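Local coordinates for putative lipoprotein (Bacteroides thetaiotaomicron, PDB 4Q1Z), which is of unknown function but belongs to the DUF4876 family and is probably held at a membrane by a lipid anchor, at residues Ala70-Thr73 and Glu74-Tyr78; Pro189-Pro192 and Gly193-Cys196; Ala276-Pro279 and Val280-Glu283; Asn373-Asp377 and Phe378-Val382. All blocks are in the same frame, centred on the assembly; numbering follows the deposited sequence. Where two conformers were deposited one is given.

Contact 1: Ala70-Thr73 and Glu74-Tyr78; sequences AIDT and ENNEY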
loop_
_atom_site.group_PDB
_atom_site.type_symbol
_atom_site.label_atom_id
_atom_site.label_comp_id
_atom_site.label_asym_id
_atom_site.label_seq_id
_atom_site.Cartn_x
_atom_site.Cartn_y
_atom_site.Cartn_z
ATOM N N ALA A 70 -3.290 18.213 -1.785
ATOM C CA ALA A 70 -2.710 18.822 -2.966
ATOM C C ALA A 70 -2.114 17.725 -3.831
ATOM O O ALA A 70 -1.524 16.778 -3.308
ATOM C CB ALA A 70 -1.658 19.841 -2.581
ATOM N N ILE A 71 -2.337 17.814 -5.144
ATOM C CA ILE A 71 -1.783 16.888 -6.132
ATOM C C ILE A 71 -0.835 17.720 -6.991
ATOM O O ILE A 71 -1.249 18.769 -7.477
ATOM C CB ILE A 71 -2.882 16.141 -6.949
ATOM C CG1 ILE A 71 -3.668 15.163 -6.053
ATOM C CG2 ILE A 71 -2.271 15.362 -8.127
ATOM C CD1 ILE A 71 -4.917 15.719 -5.466
ATOM N N ASP A 72 0.440 17.312 -7.123
ATOM C CA ASP A 72 1.379 18.101 -7.914
ATOM C C ASP A 72 1.314 17.690 -9.404
ATOM O O ASP A 72 0.493 16.841 -9.774
ATOM C CB ASP A 72 2.817 18.110 -7.329
ATOM C CG ASP A 72 3.753 16.916 -7.476
ATOM O OD1 ASP A 72 3.362 15.918 -8.116
ATOM O OD2 ASP A 72 4.897 16.998 -6.971
ATOM N N THR A 73 2.123 18.351 -10.260
ATOM C CA THR A 73 2.128 18.140 -11.713
ATOM C C THR A 73 2.560 16.729 -12.116
ATOM O O THR A 73 2.256 16.315 -13.238
ATOM C CB THR A 73 2.996 19.180 -12.404
ATOM O OG1 THR A 73 4.247 19.297 -11.722
ATOM C CG2 THR A 73 2.310 20.531 -12.497
ATOM N N GLU A 74 3.229 15.990 -11.201
ATOM C CA GLU A 74 3.720 14.626 -11.405
ATOM C C GLU A 74 2.787 13.589 -10.752
ATOM O O GLU A 74 3.185 12.422 -10.578
ATOM C CB GLU A 74 5.155 14.483 -10.850
ATOM C CG GLU A 74 6.234 15.104 -11.724
ATOM C CD GLU A 74 7.394 15.670 -10.932
ATOM O OE1 GLU A 74 7.203 16.716 -10.269
ATOM O OE2 GLU A 74 8.489 15.064 -10.964
ATOM N N ASN A 75 1.537 14.021 -10.413
ATOM C CA ASN A 75 0.489 13.198 -9.798
ATOM C C ASN A 75 0.931 12.673 -8.398
ATOM O O ASN A 75 0.527 11.579 -7.976
ATOM C CB ASN A 75 0.041 12.040 -10.733
ATOM C CG ASN A 75 -0.440 12.467 -12.108
ATOM O OD1 ASN A 75 -1.372 13.269 -12.259
ATOM N ND2 ASN A 75 0.160 11.899 -13.150
ATOM N N ASN A 76 1.741 13.471 -7.656
ATOM C CA ASN A 76 2.134 13.095 -6.296
ATOM C C ASN A 76 1.072 13.638 -5.366
ATOM O O ASN A 76 0.625 14.763 -5.548
ATOM C CB ASN A 76 3.516 13.603 -5.900
ATOM C CG ASN A 76 4.630 13.020 -6.700
ATOM O OD1 ASN A 76 4.756 11.797 -6.857
ATOM N ND2 ASN A 76 5.453 13.897 -7.235
ATOM N N GLU A 77 0.626 12.842 -4.416
ATOM C CA GLU A 77 -0.415 13.261 -3.505
ATOM C C GLU A 77 0.195 13.708 -2.203
ATOM O O GLU A 77 1.152 13.092 -1.723
ATOM C CB GLU A 77 -1.414 12.140 -3.283
ATOM C CG GLU A 77 -2.714 12.607 -2.658
ATOM C CD GLU A 77 -3.569 11.521 -2.040
ATOM O OE1 GLU A 77 -3.654 10.423 -2.636
ATOM O OE2 GLU A 77 -4.150 11.769 -0.957
ATOM N N TYR A 78 -0.345 14.807 -1.650
ATOM C CA TYR A 78 0.095 15.398 -0.402
ATOM C C TYR A 78 -1.066 15.680 0.518
ATOM O O TYR A 78 -2.059 16.263 0.092
ATOM C CB TYR A 78 0.860 16.731 -0.633
ATOM C CG TYR A 78 2.053 16.641 -1.558
ATOM C CD1 TYR A 78 1.891 16.664 -2.941
ATOM C CD2 TYR A 78 3.350 16.600 -1.052
ATOM C CE1 TYR A 78 2.985 16.598 -3.798
ATOM C CE2 TYR A 78 4.455 16.549 -1.901
ATOM C CZ TYR A 78 4.266 16.541 -3.274
ATOM O OH TYR A 78 5.340 16.465 -4.127
HETATM O O HOH W 1 -1.626 15.874 -11.779
#
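D72 and N76 meet at the tip of the beta hairpin formed by strands 60-72 and 77-89. A type I beta turn from D72 to N75 reverses the chain. The carboxylate of D72 is the centre of the contact and takes four hydrogen bonds. D72 OD1 accepts from the backbone N of E74 (3.1 Å), which makes an Asx turn. D72 OD1 also accepts from N76 N at 3.0 Å. These two donors come from opposite faces of the carboxylate plane. D72 OD2 accepts from Y78 OH at 2.9 Å, met from above the plane. It also takes a nearly straight bond from N76 ND2 (173°), on the syn side and in the amide plane of N76. D72 CG sits between its backbone N and carbonyl carbon (chi1 76°), a torsion that folds the carboxylate back over the turn. An alanine at D72 would remove all four acceptor bonds and is likely to leave the N-H groups of E74 and N76 without this partner and the Y78 hydroxyl less fixed.

Further out, the ladder holds the strands in register. A70 and Y78 are a hydrogen-bonded antiparallel pair, and I71 and E77 a non-hydrogen-bonded one. D72 N bonds to N76 O at 3.0 Å, and N75 N closes the turn on D72 O. N76 OD1 also bonds a triethylene glycol, probably from the crystallisation liquor. K104 of strand 95-105 touches both N76 and Y78. At the edge of the Y78 ring, CD1 lies 3.4 Å from A70 O.

Contact 2: Pro189-Pro192 and Gly193-Cys196; sequences PLAP and GESC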
loop_
_atom_site.group_PDB
_atom_site.type_symbol
_atom_site.label_atom_id
_atom_site.label_comp_id
_atom_site.label_asym_id
_atom_site.label_seq_id
_atom_site.Cartn_x
_atom_site.Cartn_y
_atom_site.Cartn_z
ATOM N N PRO A 189 -14.470 -1.323 -4.341
ATOM C CA PRO A 189 -13.900 -0.068 -3.850
ATOM C C PRO A 189 -13.318 -0.196 -2.451
ATOM O O PRO A 189 -13.826 -0.951 -1.600
ATOM C CB PRO A 189 -15.096 0.876 -3.827
ATOM C CG PRO A 189 -16.259 -0.008 -3.585
ATOM C CD PRO A 189 -15.941 -1.347 -4.159
ATOM N N LEU A 190 -12.281 0.612 -2.203
ATOM C CA LEU A 190 -11.655 0.736 -0.910
ATOM C C LEU A 190 -11.739 2.217 -0.532
ATOM O O LEU A 190 -11.334 3.083 -1.304
ATOM C CB LEU A 190 -10.215 0.198 -0.985
ATOM C CG LEU A 190 -9.687 -0.651 0.185
ATOM C CD1 LEU A 190 -10.444 -1.945 0.336
ATOM C CD2 LEU A 190 -8.231 -0.965 -0.016
ATOM N N ALA A 191 -12.395 2.511 0.586
ATOM C CA ALA A 191 -12.547 3.879 1.084
ATOM C C ALA A 191 -11.299 4.291 1.870
ATOM O O ALA A 191 -10.591 3.414 2.373
ATOM C CB ALA A 191 -13.775 3.966 1.980
ATOM N N PRO A 192 -10.997 5.598 2.021
ATOM C CA PRO A 192 -9.844 5.985 2.864
ATOM C C PRO A 192 -9.949 5.375 4.281
ATOM O O PRO A 192 -10.955 5.576 4.968
ATOM C CB PRO A 192 -9.949 7.525 2.914
ATOM C CG PRO A 192 -10.721 7.902 1.721
ATOM C CD PRO A 192 -11.696 6.788 1.483
ATOM N N GLY A 193 -8.931 4.629 4.691
ATOM C CA GLY A 193 -8.903 3.985 6.003
ATOM C C GLY A 193 -9.291 2.515 6.015
ATOM O O GLY A 193 -9.273 1.863 7.070
ATOM N N GLU A 194 -9.675 1.995 4.825
ATOM C CA GLU A 194 -10.058 0.612 4.611
ATOM C C GLU A 194 -8.882 -0.194 4.104
ATOM O O GLU A 194 -8.057 0.304 3.335
ATOM C CB GLU A 194 -11.222 0.500 3.626
ATOM C CG GLU A 194 -12.595 0.772 4.225
ATOM C CD GLU A 194 -13.787 0.496 3.322
ATOM O OE1 GLU A 194 -13.587 0.299 2.100
ATOM O OE2 GLU A 194 -14.928 0.478 3.841
ATOM N N SER A 195 -8.806 -1.444 4.558
ATOM C CA SER A 195 -7.794 -2.415 4.153
ATOM C C SER A 195 -8.413 -3.547 3.335
ATOM O O SER A 195 -9.579 -3.889 3.520
ATOM C CB SER A 195 -7.102 -3.028 5.375
ATOM O OG SER A 195 -6.064 -2.246 5.936
ATOM N N CYS A 196 -7.608 -4.126 2.445
ATOM C CA CYS A 196 -7.886 -5.365 1.737
ATOM C C CYS A 196 -6.797 -6.361 2.115
ATOM O O CYS A 196 -5.607 -6.094 1.892
ATOM C CB CYS A 196 -7.986 -5.197 0.228
ATOM S SG CYS A 196 -8.406 -6.733 -0.638
HETATM O O HOH W 2 -15.864 0.241 0.467
#
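A191 and E194 are joined by two hydrogen bonds across a type II beta turn. The backbone bond runs from E194 N to A191 O at 3.0 Å. The second uses the side chain: A191 N points straight at E194 OE1 (2.9 Å, 179°), above the carboxylate plane. E194 CG lies anti to its own carbonyl carbon (chi1 -80°) and the chain is extended beyond it. This brings the carboxylate back beside the strand that enters the turn. A water donates to P189 O and also to E194 OE1, at 2.8 Å from E194 OE1.

L190 packs over the second arm. L190 CD2 rests against the carbonyl E194 O at 3.6 Å, and the apolar contact is L190 CD1 to C196 CB at 4.1 Å.

The backbone sets the third feature. G193 takes a positive phi of 99° in the turn, where a CB would clash with P192 O. Outside the turn, N136 of strand 131-136 bonds the backbone of G193 and E194, and its ND2 bonds L190 O.

The turn leads from strand 189-190 to strand 195-199. The backbone N-H of A191 is met by the carboxylate of E194, so this side chain ties the two arms of the turn together.

Contact 3: Ala276-Pro279 and Val280-Glu283; sequences AWDP and VNDE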
loop_
_atom_site.group_PDB
_atom_site.type_symbol
_atom_site.label_atom_id
_atom_site.label_comp_id
_atom_site.label_asym_id
_atom_site.label_seq_id
_atom_site.Cartn_x
_atom_site.Cartn_y
_atom_site.Cartn_z
ATOM N N ALA A 276 -2.050 -1.473 -23.000
ATOM C CA ALA A 276 -2.113 -2.925 -23.030
ATOM C C ALA A 276 -0.865 -3.534 -22.403
ATOM O O ALA A 276 0.234 -2.993 -22.548
ATOM C CB ALA A 276 -2.268 -3.406 -24.455
ATOM N N TRP A 277 -1.044 -4.644 -21.677
ATOM C CA TRP A 277 0.029 -5.386 -21.023
ATOM C C TRP A 277 -0.355 -6.873 -20.915
ATOM O O TRP A 277 -1.197 -7.255 -20.080
ATOM C CB TRP A 277 0.368 -4.792 -19.641
ATOM C CG TRP A 277 1.530 -5.473 -18.970
ATOM C CD1 TRP A 277 2.850 -5.324 -19.270
ATOM C CD2 TRP A 277 1.467 -6.440 -17.901
ATOM N NE1 TRP A 277 3.619 -6.143 -18.464
ATOM C CE2 TRP A 277 2.797 -6.822 -17.602
ATOM C CE3 TRP A 277 0.412 -7.009 -17.153
ATOM C CZ2 TRP A 277 3.104 -7.733 -16.587
ATOM C CZ3 TRP A 277 0.719 -7.914 -16.148
ATOM C CH2 TRP A 277 2.050 -8.251 -15.858
ATOM N N ASP A 278 0.293 -7.717 -21.736
ATOM C CA ASP A 278 0.019 -9.155 -21.729
ATOM C C ASP A 278 1.344 -9.962 -21.652
ATOM O O ASP A 278 1.925 -10.296 -22.690
ATOM C CB ASP A 278 -0.826 -9.536 -22.958
ATOM C CG ASP A 278 -1.406 -10.929 -22.973
ATOM O OD1 ASP A 278 -0.919 -11.796 -22.209
ATOM O OD2 ASP A 278 -2.303 -11.174 -23.781
ATOM N N PRO A 279 1.813 -10.319 -20.432
ATOM C CA PRO A 279 3.075 -11.091 -20.320
ATOM C C PRO A 279 2.992 -12.529 -20.872
ATOM O O PRO A 279 4.025 -13.170 -21.099
ATOM C CB PRO A 279 3.349 -11.094 -18.810
ATOM C CG PRO A 279 1.983 -10.988 -18.187
ATOM C CD PRO A 279 1.254 -10.015 -19.096
ATOM N N VAL A 280 1.771 -13.024 -21.111
ATOM C CA VAL A 280 1.526 -14.376 -21.610
ATOM C C VAL A 280 1.631 -14.412 -23.142
ATOM O O VAL A 280 2.351 -15.250 -23.674
ATOM C CB VAL A 280 0.155 -14.880 -21.100
ATOM C CG1 VAL A 280 -0.228 -16.224 -21.720
ATOM C CG2 VAL A 280 0.151 -14.955 -19.567
ATOM N N ASN A 281 0.940 -13.514 -23.843
ATOM C CA ASN A 281 0.902 -13.525 -25.303
ATOM C C ASN A 281 1.862 -12.541 -25.952
ATOM O O ASN A 281 2.251 -12.774 -27.099
ATOM C CB ASN A 281 -0.515 -13.262 -25.801
ATOM C CG ASN A 281 -1.500 -14.225 -25.225
ATOM O OD1 ASN A 281 -1.412 -15.435 -25.450
ATOM N ND2 ASN A 281 -2.350 -13.727 -24.333
ATOM N N ASP A 282 2.214 -11.434 -25.269
ATOM C CA ASP A 282 3.182 -10.498 -25.840
ATOM C C ASP A 282 4.589 -10.970 -25.422
ATOM O O ASP A 282 4.921 -10.944 -24.226
ATOM C CB ASP A 282 2.897 -9.035 -25.421
ATOM C CG ASP A 282 3.851 -8.007 -26.007
ATOM O OD1 ASP A 282 4.597 -8.354 -26.953
ATOM O OD2 ASP A 282 3.858 -6.862 -25.518
ATOM N N GLU A 283 5.382 -11.447 -26.419
ATOM C CA GLU A 283 6.735 -11.997 -26.232
ATOM C C GLU A 283 7.689 -10.903 -25.753
ATOM O O GLU A 283 8.674 -11.198 -25.080
ATOM C CB GLU A 283 7.248 -12.678 -27.524
ATOM C CG GLU A 283 6.821 -14.137 -27.694
ATOM C CD GLU A 283 7.230 -14.844 -28.981
ATOM O OE1 GLU A 283 8.414 -14.744 -29.380
ATOM O OE2 GLU A 283 6.365 -15.516 -29.588
HETATM O O HOH W 3 1.921 -6.277 -23.759
#
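D278 CG lies anti to the backbone N (chi1 -169°), while N281 CG lies beside its own. The two torsions aim carboxylate and amide at each other across the loop, with their planes 87° apart. N281 ND2 bonds to D278 OD2 at 2.6 Å. The bond is nearly straight (172°), on the syn side of the carboxylate and in the amide plane. D278 OD1 accepts from N281 N at 3.0 Å, from above the carboxylate plane, and weakly from V280 N at 3.2 Å. D278 O accepts from D282 N at 2.8 Å. Side-chain and main-chain bonds from one aspartate make this an Asx motif. A water links D278 N to D282 OD2, 2.7 Å from that oxygen. A leucine at D278 would probably leave the side-chain amide and backbone N-H of N281 without their carboxylate partner, so that the loop could change shape.

P279 CD packs on W277, 3.5 Å above one face of the ring, offset toward the rim. The rings of F269 and Y148 make T-shaped contacts with W277, and W277 NE1 bonds to K301 O. F244 of strand 238-245 touches P279 and V280.

The loop between strands 265-269 and 286-287 has no regular helix or strand here. One aspartate gathers the backbone N-H groups of N281 and D282, and weakly that of V280, and these local bonds give the turn its form.

Contact 4: Asn373-Asp377 and Phe378-Val382; sequences NSTDD and FERGV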
loop_
_atom_site.group_PDB
_atom_site.type_symbol
_atom_site.label_atom_id
_atom_site.label_comp_id
_atom_site.label_asym_id
_atom_site.label_seq_id
_atom_site.Cartn_x
_atom_site.Cartn_y
_atom_site.Cartn_z
ATOM N N ASN A 373 11.674 2.757 0.843
ATOM C CA ASN A 373 12.799 2.146 1.552
ATOM C C ASN A 373 12.239 1.313 2.673
ATOM O O ASN A 373 11.768 1.858 3.663
ATOM C CB ASN A 373 13.776 3.205 2.070
ATOM C CG ASN A 373 15.145 2.665 2.377
ATOM O OD1 ASN A 373 15.317 1.585 2.964
ATOM N ND2 ASN A 373 16.158 3.420 1.991
ATOM N N SER A 374 12.260 -0.007 2.506
ATOM C CA SER A 374 11.681 -0.959 3.455
ATOM C C SER A 374 12.508 -1.091 4.717
ATOM O O SER A 374 11.945 -1.454 5.754
ATOM C CB SER A 374 11.467 -2.322 2.798
ATOM O OG SER A 374 10.278 -2.266 2.024
ATOM N N THR A 375 13.816 -0.757 4.663
ATOM C CA THR A 375 14.668 -0.759 5.868
ATOM C C THR A 375 14.131 0.290 6.868
ATOM O O THR A 375 14.147 0.060 8.077
ATOM C CB THR A 375 16.143 -0.501 5.518
ATOM O OG1 THR A 375 16.538 -1.283 4.379
ATOM C CG2 THR A 375 17.074 -0.779 6.688
ATOM N N ASP A 376 13.583 1.385 6.329
ATOM C CA ASP A 376 13.091 2.539 7.059
ATOM C C ASP A 376 11.577 2.551 7.304
ATOM O O ASP A 376 11.141 3.092 8.330
ATOM C CB ASP A 376 13.466 3.832 6.292
ATOM C CG ASP A 376 14.941 4.064 5.951
ATOM O OD1 ASP A 376 15.818 3.367 6.540
ATOM O OD2 ASP A 376 15.227 4.977 5.130
ATOM N N ASP A 377 10.778 2.032 6.365
ATOM C CA ASP A 377 9.315 2.119 6.445
ATOM C C ASP A 377 8.635 1.005 7.253
ATOM O O ASP A 377 7.468 1.167 7.623
ATOM C CB ASP A 377 8.712 2.142 5.024
ATOM C CG ASP A 377 9.208 3.258 4.116
ATOM O OD1 ASP A 377 9.817 4.225 4.632
ATOM O OD2 ASP A 377 9.027 3.143 2.890
ATOM N N PHE A 378 9.336 -0.102 7.533
ATOM C CA PHE A 378 8.715 -1.213 8.233
ATOM C C PHE A 378 9.307 -1.544 9.587
ATOM O O PHE A 378 10.526 -1.638 9.737
ATOM C CB PHE A 378 8.781 -2.485 7.371
ATOM C CG PHE A 378 7.809 -2.465 6.218
ATOM C CD1 PHE A 378 8.139 -1.844 5.018
ATOM C CD2 PHE A 378 6.555 -3.051 6.337
ATOM C CE1 PHE A 378 7.219 -1.777 3.977
ATOM C CE2 PHE A 378 5.647 -3.016 5.277
ATOM C CZ PHE A 378 5.983 -2.378 4.106
ATOM N N GLU A 379 8.416 -1.816 10.552
ATOM C CA GLU A 379 8.763 -2.381 11.836
ATOM C C GLU A 379 8.973 -3.865 11.564
ATOM O O GLU A 379 8.123 -4.486 10.912
ATOM C CB GLU A 379 7.663 -2.140 12.899
ATOM C CG GLU A 379 7.643 -0.744 13.501
ATOM C CD GLU A 379 8.850 -0.359 14.341
ATOM O OE1 GLU A 379 9.562 -1.269 14.832
ATOM O OE2 GLU A 379 9.063 0.861 14.533
ATOM N N ARG A 380 10.110 -4.420 12.022
ATOM C CA ARG A 380 10.499 -5.803 11.791
ATOM C C ARG A 380 10.270 -6.706 12.992
ATOM O O ARG A 380 10.472 -6.281 14.133
ATOM C CB ARG A 380 11.976 -5.853 11.426
ATOM C CG ARG A 380 12.304 -5.197 10.108
ATOM C CD ARG A 380 13.761 -5.348 9.803
ATOM N NE ARG A 380 14.597 -4.631 10.763
ATOM C CZ ARG A 380 14.981 -3.366 10.626
ATOM N NH1 ARG A 380 14.590 -2.653 9.572
ATOM N NH2 ARG A 380 15.762 -2.805 11.538
ATOM N N GLY A 381 9.901 -7.955 12.708
ATOM C CA GLY A 381 9.671 -8.997 13.702
ATOM C C GLY A 381 8.534 -8.746 14.669
ATOM O O GLY A 381 8.654 -9.083 15.846
ATOM N N VAL A 382 7.430 -8.154 14.182
ATOM C CA VAL A 382 6.218 -7.885 14.968
ATOM C C VAL A 382 5.361 -9.157 15.029
ATOM O O VAL A 382 5.488 -10.023 14.163
ATOM C CB VAL A 382 5.380 -6.693 14.410
ATOM C CG1 VAL A 382 6.153 -5.392 14.449
ATOM C CG2 VAL A 382 4.854 -6.966 13.002
HETATM O O HOH W 4 12.280 -2.964 7.989
#
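R380 and T375 meet at the edge of the R380 guanidinium, where T375 O lies near its plane. The bond from R380 NH1 to T375 O is weak, at 3.1 Å. W335 makes a cation-pi contact with the same arginine. F378 CG lies anti to its carbonyl carbon (chi1 -74°), which sets the ring beside S374. F378 CE1 lies 3.7 Å from S374 OG, which is hydrogen-bonded to D330.

The backbone makes the junction. F378 N bonds weakly to S374 O at 3.4 Å. A water donates to S374 O and F378 O and accepts from R380 NH1 at 2.8 Å, so three groups from both segments converge on it. The R380 chain bends at chi3 (-65°), and this curls the guanidinium back toward the helix end.

At the other end, N373 is the N-cap, its side chain accepting weakly from T375 N.

This is a one-turn helix, 374-377, running directly into strand 378-382 at the margin of the larger sheet. At G381 and V382, both facing G344, the strand has a G1 beta bulge.

How the contacts relate
The four contacts come in series along the chain, and none touches another. Contact 1 closes a hairpin in the seven-strand sheet, while contacts 2 and 4 both reach the eleven-strand sheet. Contact 2 leads into strand 195-199 of that sheet, and contact 4 into its outermost strand 378-382. Their centres are 22 Å apart. Contact 3 sits in a surface loop after strand 265-269 of the same sheet, 30 Å from contact 2 and 34 Å from contact 4, centre to centre. Contacts 1 and 2 come nearest, with about 8 Å between nearest atoms. The two sheets are consistent with the two domains of this protein, so the set probably samples both.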